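Local coordinates for protein putative sulfatase yidJ (Bacteroides fragilis, PDB 2QZU) that probably hydrolyses sulfate esters as a metal-binding arylsulfatase of the alkaline phosphatase superfamily, at residues 270-275 with 316-321; 325-330 with 401-406. All blocks are in the same frame, centred on the assembly; numbering follows the deposited sequence.

In the fold
Both contacts depend on one long loop, which leaves strand 306-311 of the large mixed sheet and ends at helix 331-334. Contact 1 comes first along the chain and sets the early part of this loop against the start of helix 267-299. Contact 2 then sets its later part against strand 399-404, an outer strand of the four-stranded antiparallel sheet. Their centres lie about 18 Å apart, yet the two loop segments touch: Cys317 N and Gly325 O are 2.9 Å apart, probably hydrogen-bonded, and the rings of His321 and Tyr330 stack. The loop thus joins the sulfatase core to the C-terminal sheet, and both contacts also reach the second subunit.

Contact 1. Residues 270-275 with 316-321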
ATOM      1  N   ASP A 270      -1.501 -16.624   5.830  1.00 12.18           N
ATOM      2  CA  ASP A 270      -2.396 -15.487   6.005  1.00 13.50           C
ATOM      3  C   ASP A 270      -2.335 -14.577   4.789  1.00 14.15           C
ATOM      4  O   ASP A 270      -3.332 -13.958   4.422  1.00 13.50           O
ATOM      5  CB  ASP A 270      -2.042 -14.695   7.266  1.00 15.45           C
ATOM      6  CG  ASP A 270      -2.378 -15.447   8.535  1.00 18.92           C
ATOM      7  OD1 ASP A 270      -3.305 -16.287   8.498  1.00 16.84           O
ATOM      8  OD2 ASP A 270      -1.725 -15.191   9.570  1.00 22.30           O
ATOM      9  N   TYR A 271      -1.166 -14.502   4.163  1.00 15.16           N
ATOM     10  CA  TYR A 271      -1.003 -13.673   2.977  1.00  9.59           C
ATOM     11  C   TYR A 271      -1.947 -14.165   1.878  1.00 11.48           C
ATOM     12  O   TYR A 271      -2.603 -13.367   1.205  1.00 13.07           O
ATOM     13  CB  TYR A 271       0.443 -13.724   2.480  1.00  8.41           C
ATOM     14  CG  TYR A 271       0.707 -12.799   1.305  1.00 11.30           C
ATOM     15  CD1 TYR A 271       0.639 -11.411   1.453  1.00 15.83           C
ATOM     16  CD2 TYR A 271       0.993 -13.312   0.039  1.00 15.63           C
ATOM     17  CE1 TYR A 271       0.848 -10.558   0.369  1.00 12.82           C
ATOM     18  CE2 TYR A 271       1.203 -12.470  -1.050  1.00 18.75           C
ATOM     19  CZ  TYR A 271       1.129 -11.096  -0.881  1.00 14.55           C
ATOM     20  OH  TYR A 271       1.331 -10.265  -1.961  1.00 13.33           O
ATOM     21  N   PHE A 272      -2.015 -15.482   1.694  1.00  8.36           N
ATOM     22  CA  PHE A 272      -2.890 -16.040   0.671  1.00 11.04           C
ATOM     23  C   PHE A 272      -4.342 -15.713   0.989  1.00  9.84           C
ATOM     24  O   PHE A 272      -5.074 -15.182   0.152  1.00 10.94           O
ATOM     25  CB  PHE A 272      -2.732 -17.560   0.587  1.00  7.79           C
ATOM     26  CG  PHE A 272      -3.648 -18.202  -0.413  1.00  9.70           C
ATOM     27  CD1 PHE A 272      -3.313 -18.235  -1.764  1.00 12.43           C
ATOM     28  CD2 PHE A 272      -4.870 -18.737  -0.012  1.00 14.87           C
ATOM     29  CE1 PHE A 272      -4.184 -18.788  -2.703  1.00 10.55           C
ATOM     30  CE2 PHE A 272      -5.748 -19.290  -0.941  1.00 13.16           C
ATOM     31  CZ  PHE A 272      -5.404 -19.316  -2.288  1.00 11.10           C
ATOM     32  N   ARG A 273      -4.747 -16.031   2.215  1.00  8.42           N
ATOM     33  CA  ARG A 273      -6.111 -15.806   2.675  1.00 11.37           C
ATOM     34  C   ARG A 273      -6.553 -14.339   2.679  1.00  9.45           C
ATOM     35  O   ARG A 273      -7.719 -14.037   2.432  1.00 12.95           O
ATOM     36  CB  ARG A 273      -6.270 -16.394   4.080  1.00 10.67           C
ATOM     37  CG  ARG A 273      -6.088 -17.906   4.146  1.00 11.54           C
ATOM     38  CD  ARG A 273      -6.100 -18.400   5.586  1.00 18.08           C
ATOM     39  NE  ARG A 273      -6.138 -19.858   5.689  1.00 20.71           N
ATOM     40  CZ  ARG A 273      -5.128 -20.669   5.387  1.00 15.71           C
ATOM     41  NH1 ARG A 273      -3.975 -20.177   4.954  1.00  8.73           N
ATOM     42  NH2 ARG A 273      -5.271 -21.980   5.521  1.00 13.33           N
ATOM     43  N   ASN A 274      -5.620 -13.435   2.956  1.00  9.17           N
ATOM     44  CA  ASN A 274      -5.914 -12.006   3.020  1.00 11.15           C
ATOM     45  C   ASN A 274      -6.010 -11.320   1.656  1.00 12.78           C
ATOM     46  O   ASN A 274      -6.511 -10.202   1.566  1.00 13.04           O
ATOM     47  CB  ASN A 274      -4.836 -11.302   3.854  1.00 14.79           C
ATOM     48  CG  ASN A 274      -5.230  -9.895   4.258  1.00 20.59           C
ATOM     49  OD1 ASN A 274      -4.381  -9.010   4.361  1.00 23.68           O
ATOM     50  ND2 ASN A 274      -6.518  -9.685   4.505  1.00 31.15           N
ATOM     51  N   ASN A 275      -5.540 -11.984   0.602  1.00  6.91           N
ATOM     52  CA  ASN A 275      -5.548 -11.380  -0.729  1.00  9.87           C
ATOM     53  C   ASN A 275      -6.313 -12.100  -1.838  1.00 10.28           C
ATOM     54  O   ASN A 275      -6.525 -11.526  -2.908  1.00  8.00           O
ATOM     55  CB  ASN A 275      -4.105 -11.168  -1.197  1.00 12.65           C
ATOM     56  CG  ASN A 275      -3.374 -10.126  -0.379  1.00 10.07           C
ATOM     57  OD1 ASN A 275      -3.608  -8.925  -0.534  1.00 12.23           O
ATOM     58  ND2 ASN A 275      -2.494 -10.576   0.506  1.00 12.49           N
ATOM     59  N   ILE A 316       1.147 -16.438 -10.165  1.00  6.19           N
ATOM     60  CA  ILE A 316       1.583 -15.892  -8.881  1.00 11.20           C
ATOM     61  C   ILE A 316       1.431 -16.952  -7.784  1.00  9.64           C
ATOM     62  O   ILE A 316       0.484 -17.744  -7.805  1.00  6.05           O
ATOM     63  CB  ILE A 316       0.736 -14.628  -8.517  1.00 12.42           C
ATOM     64  CG1 ILE A 316       1.328 -13.920  -7.303  1.00 15.95           C
ATOM     65  CG2 ILE A 316      -0.716 -15.016  -8.250  1.00  6.93           C
ATOM     66  CD1 ILE A 316       2.630 -13.232  -7.591  1.00  9.56           C
ATOM     67  N   CYS A 317       2.370 -16.991  -6.840  1.00  8.96           N
ATOM     68  CA  CYS A 317       2.285 -17.963  -5.747  1.00  9.04           C
ATOM     69  C   CYS A 317       1.356 -17.446  -4.649  1.00 10.06           C
ATOM     70  O   CYS A 317       0.534 -18.193  -4.113  1.00  8.79           O
ATOM     71  CB  CYS A 317       3.675 -18.255  -5.176  1.00  4.30           C
ATOM     72  SG  CYS A 317       4.730 -19.208  -6.306  1.00 11.54           S
HETATM   73  N   MSE A 318       1.492 -16.163  -4.326  1.00  8.38           N
HETATM   74  CA  MSE A 318       0.651 -15.514  -3.320  1.00 14.84           C
HETATM   75  C   MSE A 318       0.624 -16.270  -1.986  1.00 10.28           C
HETATM   76  O   MSE A 318      -0.423 -16.390  -1.342  1.00  8.78           O
HETATM   77  CB  MSE A 318      -0.777 -15.363  -3.870  1.00  9.89           C
HETATM   78  CG  MSE A 318      -1.615 -14.279  -3.196  1.00 13.48           C
HETATM   79 SE   MSE A 318      -3.399 -14.091  -3.981  1.00 28.95          SE
HETATM   80  CE  MSE A 318      -4.342 -15.326  -2.853  1.00 46.72           C
ATOM     81  N   GLY A 319       1.780 -16.776  -1.571  1.00 12.40           N
ATOM     82  CA  GLY A 319       1.850 -17.506  -0.316  1.00 12.96           C
ATOM     83  C   GLY A 319       2.065 -18.998  -0.497  1.00  8.01           C
ATOM     84  O   GLY A 319       2.640 -19.656   0.369  1.00  8.54           O
ATOM     85  N   ALA A 320       1.596 -19.540  -1.616  1.00 11.78           N
ATOM     86  CA  ALA A 320       1.765 -20.961  -1.882  1.00  8.54           C
ATOM     87  C   ALA A 320       3.258 -21.263  -1.959  1.00  7.94           C
ATOM     88  O   ALA A 320       4.032 -20.477  -2.517  1.00  8.85           O
ATOM     89  CB  ALA A 320       1.079 -21.341  -3.189  1.00 12.33           C
ATOM     90  N   HIS A 321       3.649 -22.403  -1.394  1.00  8.83           N
ATOM     91  CA  HIS A 321       5.046 -22.830  -1.364  1.00  6.81           C
ATOM     92  C   HIS A 321       5.934 -21.821  -0.634  1.00  8.99           C
ATOM     93  O   HIS A 321       7.138 -21.747  -0.874  1.00 11.06           O
ATOM     94  CB  HIS A 321       5.558 -23.074  -2.790  1.00 10.97           C
ATOM     95  CG  HIS A 321       4.987 -24.303  -3.429  1.00 14.74           C
ATOM     96  ND1 HIS A 321       5.268 -25.573  -2.976  1.00 12.69           N
ATOM     97  CD2 HIS A 321       4.116 -24.454  -4.456  1.00 10.30           C
ATOM     98  CE1 HIS A 321       4.593 -26.455  -3.692  1.00 11.09           C
ATOM     99  NE2 HIS A 321       3.886 -25.801  -4.596  1.00 11.77           N
TER
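Met318, modelled as selenomethionine, pushes its side chain out of a left-handed bend and sets its methyl over the Phe272 ring, with CE 3.3 Å from Phe272 CD1. CE also comes to 3.1 Å from Phe272 O, a tight fit between ring and helix backbone. The chain bends at chi3 (91°), which brings CE across one ring face while SE stays oblique, 5.5 Å from the ring centroid. Methionine's long, unbranched, flexible chain suits this place, selenium standing in for sulfur: CG meets Tyr271 CE2 at 4.0 Å, and SE lies 4.1 Å from Asn275 CB. Tyr271 presents its edge, with CD2 3.6 Å from Met318 C. Asn275 ND2 donates to Tyr271 O (2.9 Å), an i to i+4 side-chain bond within the helix that fixes the rotation of the Asn275 amide. Gly319 CA lies 5.1 Å from Phe272 CA; at phi 109° and psi -29° a CB would press on Met318 O and crowd Phe272 CB, which explains the glycine. Gln220 of the second subunit packs on Tyr271. The bend is a type I' beta turn from Cys317 to Ala320, closed by Ala320 N to Cys317 O and seated on helix 267-299 through a Met-aromatic contact.

Contact 2. Residues 325-330 with 401-406; sequences GKDIFY and YYFVKF
Phe329 and Tyr401 form an offset edge-to-face pair that joins the loop before helix 331-334 to an outer strand of the four-stranded antiparallel sheet. Phe329 CB sits squarely over the Tyr401 ring, 3.7 Å from its centroid, a CH-pi contact. With chi1 at 45°, CG lies between the backbone N and the carbonyl carbon, and the Phe329 ring swings to the side of the tyrosine and turns its edge to it, the planes at 79° and Phe329 CD1 3.7 Å from Tyr401 CE2. Tyr401 is long enough to carry its hydroxyl up against the loop backbone, OH 3.2 Å from Ile328 CA; the nearby Phe329 N-H points poorly for a bond, and two waters hold the hydroxyl instead. Two residues along the strand, Phe403 offers its ring edge, with its slightly positive hydrogens, to the Asp327 carboxylate, CD1 3.3 Å from Asp327 OD1. One water donates to Asp327 O and to Tyr401 OH; the other accepts from Tyr401 OH at 2.8 Å and donates to Tyr402 O and, at 2.6 Å, to Asp327 OD1.

Further out, Ile436 and Phe438 of strand 431-439 pack on Phe329, and Tyr413 on Tyr401. Asp327 also touches Val75, the residue before Ser76 in sequence, which is predicted to mature to 3-oxoalanine but is unmodified here. At the loop's end, Ser333 OG is hydrogen-bonded to Ile328 O.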
ATOM      1  N   GLY A 325       5.692 -14.071  -4.384  1.00  7.63           N
ATOM      2  CA  GLY A 325       5.579 -13.625  -5.780  1.00  8.36           C
ATOM      3  C   GLY A 325       5.606 -14.726  -6.786  1.00  9.57           C
ATOM      4  O   GLY A 325       4.953 -15.742  -6.581  1.00  8.63           O
ATOM      5  N   LYS A 326       6.241 -14.456  -7.924  1.00  9.97           N
ATOM      6  CA  LYS A 326       6.426 -15.507  -8.918  1.00  9.48           C
ATOM      7  C   LYS A 326       7.963 -15.646  -9.129  1.00  8.31           C
ATOM      8  O   LYS A 326       8.754 -15.561  -8.180  1.00 10.30           O
ATOM      9  CB  LYS A 326       5.748 -15.252 -10.244  1.00 11.42           C
ATOM     10  CG  LYS A 326       6.307 -14.092 -11.024  1.00 20.27           C
ATOM     11  CD  LYS A 326       6.630 -12.914 -10.137  1.00 19.81           C
ATOM     12  CE  LYS A 326       5.409 -12.065  -9.872  1.00 10.00           C
ATOM     13  NZ  LYS A 326       5.654 -10.635 -10.232  1.00 16.07           N
ATOM     14  N   ASP A 327       8.372 -15.844 -10.378  1.00  8.50           N
ATOM     15  CA  ASP A 327       9.775 -16.016 -10.733  1.00  9.58           C
ATOM     16  C   ASP A 327      10.281 -17.362 -10.180  1.00  8.58           C
ATOM     17  O   ASP A 327      11.379 -17.445  -9.631  1.00 10.04           O
ATOM     18  CB  ASP A 327      10.634 -14.879 -10.161  1.00 10.76           C
ATOM     19  CG  ASP A 327      11.982 -14.761 -10.885  1.00 18.75           C
ATOM     20  OD1 ASP A 327      12.258 -15.609 -11.737  1.00 16.74           O
ATOM     21  OD2 ASP A 327      12.759 -13.824 -10.615  1.00 18.34           O
ATOM     22  N   ILE A 328       9.474 -18.407 -10.349  1.00  8.84           N
ATOM     23  CA  ILE A 328       9.828 -19.734  -9.860  1.00  8.00           C
ATOM     24  C   ILE A 328       9.134 -20.824 -10.676  1.00  6.85           C
ATOM     25  O   ILE A 328       8.125 -20.574 -11.336  1.00  8.50           O
ATOM     26  CB  ILE A 328       9.464 -19.864  -8.361  1.00  9.96           C
ATOM     27  CG1 ILE A 328      10.054 -21.149  -7.787  1.00  9.01           C
ATOM     28  CG2 ILE A 328       7.954 -19.834  -8.185  1.00  7.95           C
ATOM     29  CD1 ILE A 328      11.564 -21.132  -7.675  1.00 20.12           C
ATOM     30  N   PHE A 329       9.669 -22.035 -10.614  1.00  6.59           N
ATOM     31  CA  PHE A 329       9.154 -23.152 -11.394  1.00  7.45           C
ATOM     32  C   PHE A 329       7.830 -23.790 -10.985  1.00  5.81           C
ATOM     33  O   PHE A 329       7.288 -24.604 -11.733  1.00  8.51           O
ATOM     34  CB  PHE A 329      10.226 -24.235 -11.483  1.00  8.94           C
ATOM     35  CG  PHE A 329      10.893 -24.522 -10.175  1.00  8.89           C
ATOM     36  CD1 PHE A 329      12.198 -24.097  -9.940  1.00 10.73           C
ATOM     37  CD2 PHE A 329      10.200 -25.168  -9.156  1.00 10.66           C
ATOM     38  CE1 PHE A 329      12.805 -24.317  -8.704  1.00 19.32           C
ATOM     39  CE2 PHE A 329      10.795 -25.392  -7.917  1.00  8.59           C
ATOM     40  CZ  PHE A 329      12.100 -24.964  -7.691  1.00 12.81           C
ATOM     41  N   TYR A 330       7.308 -23.440  -9.816  1.00  8.81           N
ATOM     42  CA  TYR A 330       6.042 -24.013  -9.365  1.00  4.68           C
ATOM     43  C   TYR A 330       4.893 -23.724 -10.332  1.00  3.70           C
ATOM     44  O   TYR A 330       4.841 -22.661 -10.958  1.00  7.71           O
ATOM     45  CB  TYR A 330       5.695 -23.489  -7.967  1.00  5.39           C
ATOM     46  CG  TYR A 330       6.599 -24.032  -6.880  1.00  5.71           C
ATOM     47  CD1 TYR A 330       6.679 -25.407  -6.639  1.00  8.08           C
ATOM     48  CD2 TYR A 330       7.366 -23.178  -6.090  1.00 11.65           C
ATOM     49  CE1 TYR A 330       7.503 -25.919  -5.635  1.00 15.35           C
ATOM     50  CE2 TYR A 330       8.193 -23.677  -5.080  1.00  6.87           C
ATOM     51  CZ  TYR A 330       8.255 -25.051  -4.861  1.00 12.02           C
ATOM     52  OH  TYR A 330       9.075 -25.555  -3.874  1.00 12.85           O
ATOM     53  N   TYR A 401      12.399 -23.910 -18.537  1.00  7.32           N
ATOM     54  CA  TYR A 401      12.162 -23.044 -17.384  1.00  5.88           C
ATOM     55  C   TYR A 401      13.428 -22.214 -17.212  1.00  4.26           C
ATOM     56  O   TYR A 401      14.535 -22.732 -17.373  1.00  6.74           O
ATOM     57  CB  TYR A 401      11.920 -23.829 -16.096  1.00  7.57           C
ATOM     58  CG  TYR A 401      12.000 -22.933 -14.875  1.00  7.30           C
ATOM     59  CD1 TYR A 401      11.032 -21.955 -14.640  1.00  5.40           C
ATOM     60  CD2 TYR A 401      13.087 -23.001 -14.007  1.00  5.36           C
ATOM     61  CE1 TYR A 401      11.149 -21.063 -13.575  1.00 10.87           C
ATOM     62  CE2 TYR A 401      13.216 -22.110 -12.939  1.00  8.76           C
ATOM     63  CZ  TYR A 401      12.245 -21.146 -12.732  1.00  4.97           C
ATOM     64  OH  TYR A 401      12.371 -20.252 -11.687  1.00  8.63           O
ATOM     65  N   TYR A 402      13.275 -20.942 -16.864  1.00  4.19           N
ATOM     66  CA  TYR A 402      14.429 -20.065 -16.700  1.00  3.35           C
ATOM     67  C   TYR A 402      14.419 -19.124 -15.508  1.00  8.03           C
ATOM     68  O   TYR A 402      13.374 -18.658 -15.060  1.00  7.87           O
ATOM     69  CB  TYR A 402      14.581 -19.138 -17.917  1.00  4.26           C
ATOM     70  CG  TYR A 402      14.903 -19.799 -19.220  1.00  3.11           C
ATOM     71  CD1 TYR A 402      16.228 -20.051 -19.587  1.00  5.83           C
ATOM     72  CD2 TYR A 402      13.888 -20.182 -20.094  1.00  3.40           C
ATOM     73  CE1 TYR A 402      16.527 -20.669 -20.792  1.00  9.28           C
ATOM     74  CE2 TYR A 402      14.177 -20.802 -21.300  1.00  5.81           C
ATOM     75  CZ  TYR A 402      15.499 -21.043 -21.640  1.00 11.29           C
ATOM     76  OH  TYR A 402      15.794 -21.682 -22.818  1.00  6.48           O
ATOM     77  N   PHE A 403      15.627 -18.856 -15.026  1.00  9.15           N
ATOM     78  CA  PHE A 403      15.898 -17.848 -14.020  1.00  5.43           C
ATOM     79  C   PHE A 403      17.342 -17.495 -14.320  1.00  7.28           C
ATOM     80  O   PHE A 403      18.229 -18.342 -14.216  1.00  6.90           O
ATOM     81  CB  PHE A 403      15.826 -18.290 -12.563  1.00  9.70           C
ATOM     82  CG  PHE A 403      16.280 -17.201 -11.630  1.00  8.67           C
ATOM     83  CD1 PHE A 403      15.544 -16.020 -11.528  1.00 11.30           C
ATOM     84  CD2 PHE A 403      17.513 -17.277 -10.985  1.00  7.04           C
ATOM     85  CE1 PHE A 403      16.033 -14.928 -10.811  1.00 14.47           C
ATOM     86  CE2 PHE A 403      18.010 -16.191 -10.267  1.00 14.08           C
ATOM     87  CZ  PHE A 403      17.269 -15.011 -10.181  1.00 14.52           C
ATOM     88  N   VAL A 404      17.563 -16.253 -14.728  1.00  8.16           N
ATOM     89  CA  VAL A 404      18.901 -15.784 -15.058  1.00  6.88           C
ATOM     90  C   VAL A 404      19.264 -14.621 -14.146  1.00  7.18           C
ATOM     91  O   VAL A 404      18.511 -13.653 -14.042  1.00  9.55           O
ATOM     92  CB  VAL A 404      18.976 -15.290 -16.529  1.00  6.59           C
ATOM     93  CG1 VAL A 404      20.401 -14.836 -16.857  1.00  8.80           C
ATOM     94  CG2 VAL A 404      18.536 -16.390 -17.473  1.00  7.60           C
ATOM     95  N   LYS A 405      20.406 -14.719 -13.470  1.00  9.74           N
ATOM     96  CA  LYS A 405      20.838 -13.630 -12.602  1.00 10.46           C
ATOM     97  C   LYS A 405      21.361 -12.588 -13.585  1.00  9.21           C
ATOM     98  O   LYS A 405      22.351 -12.826 -14.275  1.00  9.30           O
ATOM     99  CB  LYS A 405      21.942 -14.097 -11.652  1.00 10.91           C
ATOM    100  CG  LYS A 405      22.285 -13.079 -10.573  1.00 16.94           C
ATOM    101  CD  LYS A 405      23.213 -13.658  -9.518  1.00 18.46           C
ATOM    102  CE  LYS A 405      23.555 -12.615  -8.460  1.00 13.78           C
ATOM    103  NZ  LYS A 405      24.390 -13.192  -7.372  1.00 37.49           N
ATOM    104  N   PHE A 406      20.690 -11.442 -13.651  1.00  8.09           N
ATOM    105  CA  PHE A 406      21.057 -10.405 -14.611  1.00 12.35           C
ATOM    106  C   PHE A 406      22.507  -9.949 -14.620  1.00 10.52           C
ATOM    107  O   PHE A 406      23.046  -9.642 -15.685  1.00 13.59           O
ATOM    108  CB  PHE A 406      20.150  -9.176 -14.462  1.00  8.31           C
ATOM    109  CG  PHE A 406      20.361  -8.410 -13.192  1.00 13.01           C
ATOM    110  CD1 PHE A 406      19.782  -8.837 -12.001  1.00 16.76           C
ATOM    111  CD2 PHE A 406      21.144  -7.259 -13.184  1.00 12.60           C
ATOM    112  CE1 PHE A 406      19.976  -8.128 -10.820  1.00 16.93           C
ATOM    113  CE2 PHE A 406      21.345  -6.543 -12.007  1.00 17.24           C
ATOM    114  CZ  PHE A 406      20.758  -6.980 -10.823  1.00 16.20           C
TER
HETATM  115  O   HOH W   1      11.825 -17.867 -13.011  1.00  6.66           O
HETATM  116  O   HOH W   2      13.798 -18.923  -9.402  1.00 24.18           O